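Local coordinates for protein delta toxin (Clostridium perfringens, PDB 2YGT) that is a haemolytic beta-pore-forming toxin, probably assembling on target membranes into an oligomeric ring whose members jointly build a transmembrane beta-barrel, at residues V53-S58 / I126-G131; E60-I65 / V232-N237. All coordinates share one frame; numbering follows the deposited sequence.

How the interactions relate
Interactions 1 and 2 lie about 9 Å apart between centres, on the same side of the chain's centre. Their segments alternate along the chain, in the order 53-58, 60-65, 126-131, 232-237. Strands 45-54 and 61-72 are neighbours in one antiparallel sheet, joined by the turn of interaction 1; interaction 2 adds the next strand, 224-235. Strand 121-128, by contrast, belongs to a separate three-stranded sheet lying over this one: Tyr-128 CE2 is 3.7 Å from Thr-62 OG1, and Ile-126 packs on Ile-64 and Val-232. Interaction 2 thus ties the sheet together, while interaction 1 holds the probable folded prestem against it, as in soluble monomers of this family.

Interaction 1: residues V53-S58 / I126-G131. With ZN (zinc ion), chain B.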
loop_
_atom_site.group_PDB
_atom_site.type_symbol
_atom_site.label_atom_id
_atom_site.label_comp_id
_atom_site.label_asym_id
_atom_site.label_seq_id
_atom_site.Cartn_x
_atom_site.Cartn_y
_atom_site.Cartn_z
ATOM N N VAL A 53 13.417 13.387 -11.619
ATOM C CA VAL A 53 14.863 13.479 -11.737
ATOM C C VAL A 53 15.255 14.064 -13.085
ATOM O O VAL A 53 14.803 13.592 -14.128
ATOM C CB VAL A 53 15.540 12.111 -11.568
ATOM C CG1 VAL A 53 17.045 12.251 -11.727
ATOM C CG2 VAL A 53 15.192 11.503 -10.216
ATOM N N ASP A 54 16.084 15.104 -13.054
ATOM C CA ASP A 54 16.674 15.660 -14.267
ATOM C C ASP A 54 18.139 15.257 -14.369
ATOM O O ASP A 54 18.993 15.767 -13.643
ATOM C CB ASP A 54 16.509 17.180 -14.321
ATOM C CG ASP A 54 15.135 17.591 -14.797
ATOM O OD1 ASP A 54 14.293 16.688 -14.972
ATOM O OD2 ASP A 54 14.896 18.801 -15.000
ATOM N N ASP A 55 18.411 14.330 -15.277
ATOM C CA ASP A 55 19.728 13.732 -15.410
ATOM C C ASP A 55 20.132 13.740 -16.879
ATOM O O ASP A 55 19.733 12.865 -17.647
ATOM C CB ASP A 55 19.696 12.300 -14.863
ATOM C CG ASP A 55 21.024 11.590 -15.002
ATOM O OD1 ASP A 55 21.970 12.192 -15.547
ATOM O OD2 ASP A 55 21.123 10.424 -14.562
ATOM N N LYS A 56 20.919 14.740 -17.263
ATOM C CA LYS A 56 21.322 14.921 -18.657
ATOM C C LYS A 56 22.177 13.771 -19.174
ATOM O O LYS A 56 22.349 13.612 -20.383
ATOM C CB LYS A 56 22.082 16.240 -18.828
ATOM C CG LYS A 56 21.221 17.479 -18.658
ATOM C CD LYS A 56 22.083 18.722 -18.513
ATOM C CE LYS A 56 21.233 19.968 -18.363
ATOM N NZ LYS A 56 22.062 21.162 -18.049
ATOM N N PHE A 57 22.710 12.974 -18.253
ATOM C CA PHE A 57 23.590 11.867 -18.614
ATOM C C PHE A 57 22.812 10.567 -18.797
ATOM O O PHE A 57 23.372 9.538 -19.172
ATOM C CB PHE A 57 24.693 11.707 -17.565
ATOM C CG PHE A 57 25.370 12.999 -17.206
ATOM C CD1 PHE A 57 26.391 13.503 -17.995
ATOM C CD2 PHE A 57 24.972 13.719 -16.092
ATOM C CE1 PHE A 57 27.013 14.697 -17.672
ATOM C CE2 PHE A 57 25.589 14.913 -15.763
ATOM C CZ PHE A 57 26.609 15.404 -16.554
ATOM N N SER A 58 21.513 10.626 -18.535
ATOM C CA SER A 58 20.636 9.487 -18.759
ATOM C C SER A 58 19.939 9.649 -20.099
ATOM O O SER A 58 19.601 10.765 -20.497
ATOM C CB SER A 58 19.602 9.377 -17.640
ATOM O OG SER A 58 18.591 8.452 -17.979
ATOM N N ILE A 126 14.255 2.698 -3.039
ATOM C CA ILE A 126 14.425 2.937 -4.467
ATOM C C ILE A 126 15.619 3.859 -4.684
ATOM O O ILE A 126 15.591 5.024 -4.294
ATOM C CB ILE A 126 13.165 3.574 -5.090
ATOM C CG1 ILE A 126 11.946 2.676 -4.857
ATOM C CG2 ILE A 126 13.374 3.824 -6.578
ATOM C CD1 ILE A 126 10.654 3.227 -5.433
ATOM N N SER A 127 16.670 3.331 -5.297
ATOM C CA SER A 127 17.897 4.091 -5.487
ATOM C C SER A 127 18.188 4.352 -6.960
ATOM O O SER A 127 18.099 3.448 -7.791
ATOM C CB SER A 127 19.073 3.360 -4.843
ATOM O OG SER A 127 18.798 3.084 -3.482
ATOM N N TYR A 128 18.538 5.596 -7.268
ATOM C CA TYR A 128 18.823 6.020 -8.632
ATOM C C TYR A 128 20.301 6.369 -8.798
ATOM O O TYR A 128 20.903 7.004 -7.932
ATOM C CB TYR A 128 17.950 7.226 -9.001
ATOM C CG TYR A 128 18.180 7.760 -10.403
ATOM C CD1 TYR A 128 19.142 8.731 -10.652
ATOM C CD2 TYR A 128 17.433 7.290 -11.476
ATOM C CE1 TYR A 128 19.352 9.218 -11.933
ATOM C CE2 TYR A 128 17.634 7.769 -12.760
ATOM C CZ TYR A 128 18.593 8.732 -12.982
ATOM O OH TYR A 128 18.798 9.211 -14.255
ATOM N N SER A 129 20.882 5.941 -9.913
ATOM C CA SER A 129 22.263 6.279 -10.234
ATOM C C SER A 129 22.301 7.165 -11.468
ATOM O O SER A 129 21.509 6.983 -12.393
ATOM C CB SER A 129 23.085 5.014 -10.484
ATOM O OG SER A 129 23.186 4.227 -9.309
ATOM N N ILE A 130 23.216 8.130 -11.474
ATOM C CA ILE A 130 23.408 8.986 -12.636
ATOM C C ILE A 130 23.625 8.112 -13.864
ATOM O O ILE A 130 24.464 7.214 -13.852
ATOM C CB ILE A 130 24.613 9.926 -12.450
ATOM C CG1 ILE A 130 24.425 10.785 -11.197
ATOM C CG2 ILE A 130 24.805 10.802 -13.679
ATOM C CD1 ILE A 130 25.596 11.692 -10.893
ATOM N N GLY A 131 22.856 8.368 -14.915
ATOM C CA GLY A 131 22.903 7.545 -16.110
ATOM C C GLY A 131 21.593 6.817 -16.341
ATOM O O GLY A 131 21.298 6.399 -17.460
HETATM ZN ZN ZN B . 12.482 17.710 -15.772
HETATM O O HOH W 1 16.717 9.310 -15.833
#
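A single carboxylate oxygen, Asp-55 OD2, is gripped by two donors from the facing segment: Tyr-128 OH at 2.6 Å and the Gly-131 backbone N at 2.7 Å. The glycine N-H points almost straight (171°) at the syn lone pair, whereas the phenol arrives on the anti side, its ring turned 78° from the carboxylate plane. Asp-55 reaches both because CG stands anti to the backbone N (chi1 178°). Its other oxygen, OD1, takes the Phe-57 N at 2.9 Å, an Asx turn within the type I turn 55-58, so both carboxylate oxygens are held, which fixes the rotation of the group. Gly-131 has a positive phi, a conformation glycine adopts easily. Tyr-128 suits its place by being both long and polar: Val-53 CG1 lies over one ring face, 4.2 Å from the centroid, while the Tyr-128 hydroxyl also receives a water that bridges to Ser-58 OG, itself bonded to Glu-60 O. On the exposed side of the turn, Phe-57 CD2 packs alongside Ile-130 CG2 at 3.8 Å. Asp-54 points away and binds a zinc ion together with His-286. The aspartate-tyrosine bond joins the turn after strand 45-54 to what is probably the folded prestem, as in soluble leukocidin/haemolysin monomers.

Interaction 2: residues E60-I65 / V232-N237; sequences EMTTII and VLTAPN
Glu-60 and Thr-234 meet beside the last bridged pair, Met-61 with Ala-235, the acid's extended chain slanting across the threonine. Glu-60 CG sits between its backbone N and carbonyl carbon (chi1 50°), which lays the chain over Thr-234 and brings OE2 to 3.8 Å from Thr-234 CG2. The two side chains do not bond directly. Instead two waters bridge them, one giving a hydrogen bond to OE1 and the other to OE2, and both bonding Thr-234 OG1; a glutamate is long enough to span this gap, and the threonine offers a hydroxyl to the waters and a methyl to the acid. On the same face Thr-62 lies alongside Thr-234, pointing the same way, and slants past Val-232, with Thr-62 CG2 3.7 Å from Val-232 CG1. These branched residues suit a strand. Tyr-128 covers Thr-62 and Ile-126 covers Val-232 and Ile-64, while Thr-234 meets Lys-107 and Val-109 of strand 107-112.

The other face carries Met-61, Thr-63, Leu-233 and Ala-235. In flexible Met-61 the bend at chi3 (-61°) folds methyl CE back beneath the end of the partner strand, 4.2 Å from Ala-235 CB; SD lies 3.3 Å from Asn-237 O. Small Ala-235 accepts this neighbour and also touches Trp-283, as does Thr-63. Further along, Leu-233 CD1 slants against Ile-65 CD1 at 3.7 Å.

Between the faces, Met-61 with Ala-235 and Thr-63 with Leu-233 are hydrogen-bonded pairs; the Thr-63 N to Leu-233 O bond measures 2.8 Å. Thr-62 with Thr-234 and Ile-64 with Val-232 alternate as non-hydrogen-bonded pairs. The strands run antiparallel at 158°, the usual twist of sheet neighbours; the sheet probably belongs to the cap beta-sandwich known from leukocidin/haemolysin toxins.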
loop_
_atom_site.group_PDB
_atom_site.type_symbol
_atom_site.label_atom_id
_atom_site.label_comp_id
_atom_site.label_asym_id
_atom_site.label_seq_id
_atom_site.Cartn_x
_atom_site.Cartn_y
_atom_site.Cartn_z
ATOM N N GLU A 60 17.045 8.908 -20.876
ATOM C CA GLU A 60 15.629 9.226 -20.733
ATOM C C GLU A 60 15.307 9.906 -19.404
ATOM O O GLU A 60 16.195 10.137 -18.584
ATOM C CB GLU A 60 14.772 7.971 -20.924
ATOM C CG GLU A 60 15.209 6.776 -20.098
ATOM C CD GLU A 60 14.433 5.521 -20.446
ATOM O OE1 GLU A 60 13.565 5.587 -21.344
ATOM O OE2 GLU A 60 14.690 4.468 -19.825
ATOM N N MET A 61 14.032 10.234 -19.210
ATOM C CA MET A 61 13.572 10.904 -17.996
ATOM C C MET A 61 13.006 9.918 -16.978
ATOM O O MET A 61 12.268 9.000 -17.332
ATOM C CB MET A 61 12.520 11.964 -18.337
ATOM C CG MET A 61 13.038 13.090 -19.219
ATOM S SD MET A 61 11.838 14.423 -19.406
ATOM C CE MET A 61 10.481 13.550 -20.184
ATOM N N THR A 62 13.350 10.124 -15.710
ATOM C CA THR A 62 12.946 9.214 -14.645
ATOM C C THR A 62 12.217 9.950 -13.528
ATOM O O THR A 62 12.711 10.950 -13.004
ATOM C CB THR A 62 14.161 8.475 -14.039
ATOM O OG1 THR A 62 14.753 7.623 -15.027
ATOM C CG2 THR A 62 13.739 7.635 -12.842
ATOM N N THR A 63 11.041 9.449 -13.164
ATOM C CA THR A 63 10.291 9.993 -12.039
ATOM C C THR A 63 9.946 8.902 -11.030
ATOM O O THR A 63 9.328 7.895 -11.374
ATOM C CB THR A 63 9.000 10.689 -12.495
ATOM O OG1 THR A 63 9.321 11.751 -13.402
ATOM C CG2 THR A 63 8.263 11.266 -11.297
ATOM N N ILE A 64 10.354 9.111 -9.785
ATOM C CA ILE A 64 10.065 8.167 -8.718
ATOM C C ILE A 64 8.804 8.601 -7.986
ATOM O O ILE A 64 8.682 9.756 -7.583
ATOM C CB ILE A 64 11.230 8.079 -7.718
ATOM C CG1 ILE A 64 12.525 7.723 -8.446
ATOM C CG2 ILE A 64 10.927 7.052 -6.640
ATOM C CD1 ILE A 64 13.766 7.824 -7.578
ATOM N N ILE A 65 7.861 7.678 -7.821
ATOM C CA ILE A 65 6.600 7.999 -7.159
ATOM C C ILE A 65 6.373 7.192 -5.883
ATOM O O ILE A 65 6.340 5.962 -5.903
ATOM C CB ILE A 65 5.404 7.811 -8.105
ATOM C CG1 ILE A 65 5.557 8.721 -9.326
ATOM C CG2 ILE A 65 4.095 8.092 -7.376
ATOM C CD1 ILE A 65 4.526 8.478 -10.397
ATOM N N VAL A 232 8.640 3.428 -10.254
ATOM C CA VAL A 232 9.543 4.267 -11.019
ATOM C C VAL A 232 9.033 4.337 -12.449
ATOM O O VAL A 232 8.815 3.306 -13.084
ATOM C CB VAL A 232 10.984 3.709 -11.032
ATOM C CG1 VAL A 232 11.908 4.662 -11.775
ATOM C CG2 VAL A 232 11.487 3.474 -9.618
ATOM N N LEU A 233 8.824 5.551 -12.946
ATOM C CA LEU A 233 8.405 5.739 -14.330
ATOM C C LEU A 233 9.519 6.338 -15.179
ATOM O O LEU A 233 10.285 7.183 -14.713
ATOM C CB LEU A 233 7.167 6.638 -14.413
ATOM C CG LEU A 233 5.794 6.042 -14.090
ATOM C CD1 LEU A 233 5.674 5.749 -12.612
ATOM C CD2 LEU A 233 4.702 7.001 -14.526
ATOM N N THR A 234 9.605 5.890 -16.425
ATOM C CA THR A 234 10.486 6.523 -17.396
ATOM C C THR A 234 9.662 7.110 -18.533
ATOM O O THR A 234 8.517 6.713 -18.760
ATOM C CB THR A 234 11.523 5.538 -17.978
ATOM O OG1 THR A 234 10.849 4.454 -18.631
ATOM C CG2 THR A 234 12.431 4.995 -16.878
ATOM N N ALA A 235 10.251 8.059 -19.248
ATOM C CA ALA A 235 9.574 8.689 -20.369
ATOM C C ALA A 235 10.604 9.254 -21.338
ATOM O O ALA A 235 11.646 9.753 -20.912
ATOM C CB ALA A 235 8.639 9.788 -19.872
ATOM N N PRO A 236 10.325 9.158 -22.648
ATOM C CA PRO A 236 11.205 9.733 -23.672
ATOM C C PRO A 236 11.514 11.190 -23.349
ATOM O O PRO A 236 10.662 11.888 -22.802
ATOM C CB PRO A 236 10.368 9.629 -24.948
ATOM C CG PRO A 236 9.482 8.453 -24.708
ATOM C CD PRO A 236 9.157 8.483 -23.238
ATOM N N ASN A 237 12.722 11.632 -23.684
ATOM C CA ASN A 237 13.212 12.949 -23.278
ATOM C C ASN A 237 12.244 14.120 -23.452
ATOM O O ASN A 237 12.208 15.028 -22.622
ATOM C CB ASN A 237 14.546 13.264 -23.963
ATOM C CG ASN A 237 15.733 12.694 -23.213
ATOM O OD1 ASN A 237 15.645 12.399 -22.021
ATOM N ND2 ASN A 237 16.854 12.539 -23.908
HETATM O O HOH W 2 10.416 5.445 -21.362
HETATM O O HOH W 3 12.806 2.706 -20.056
#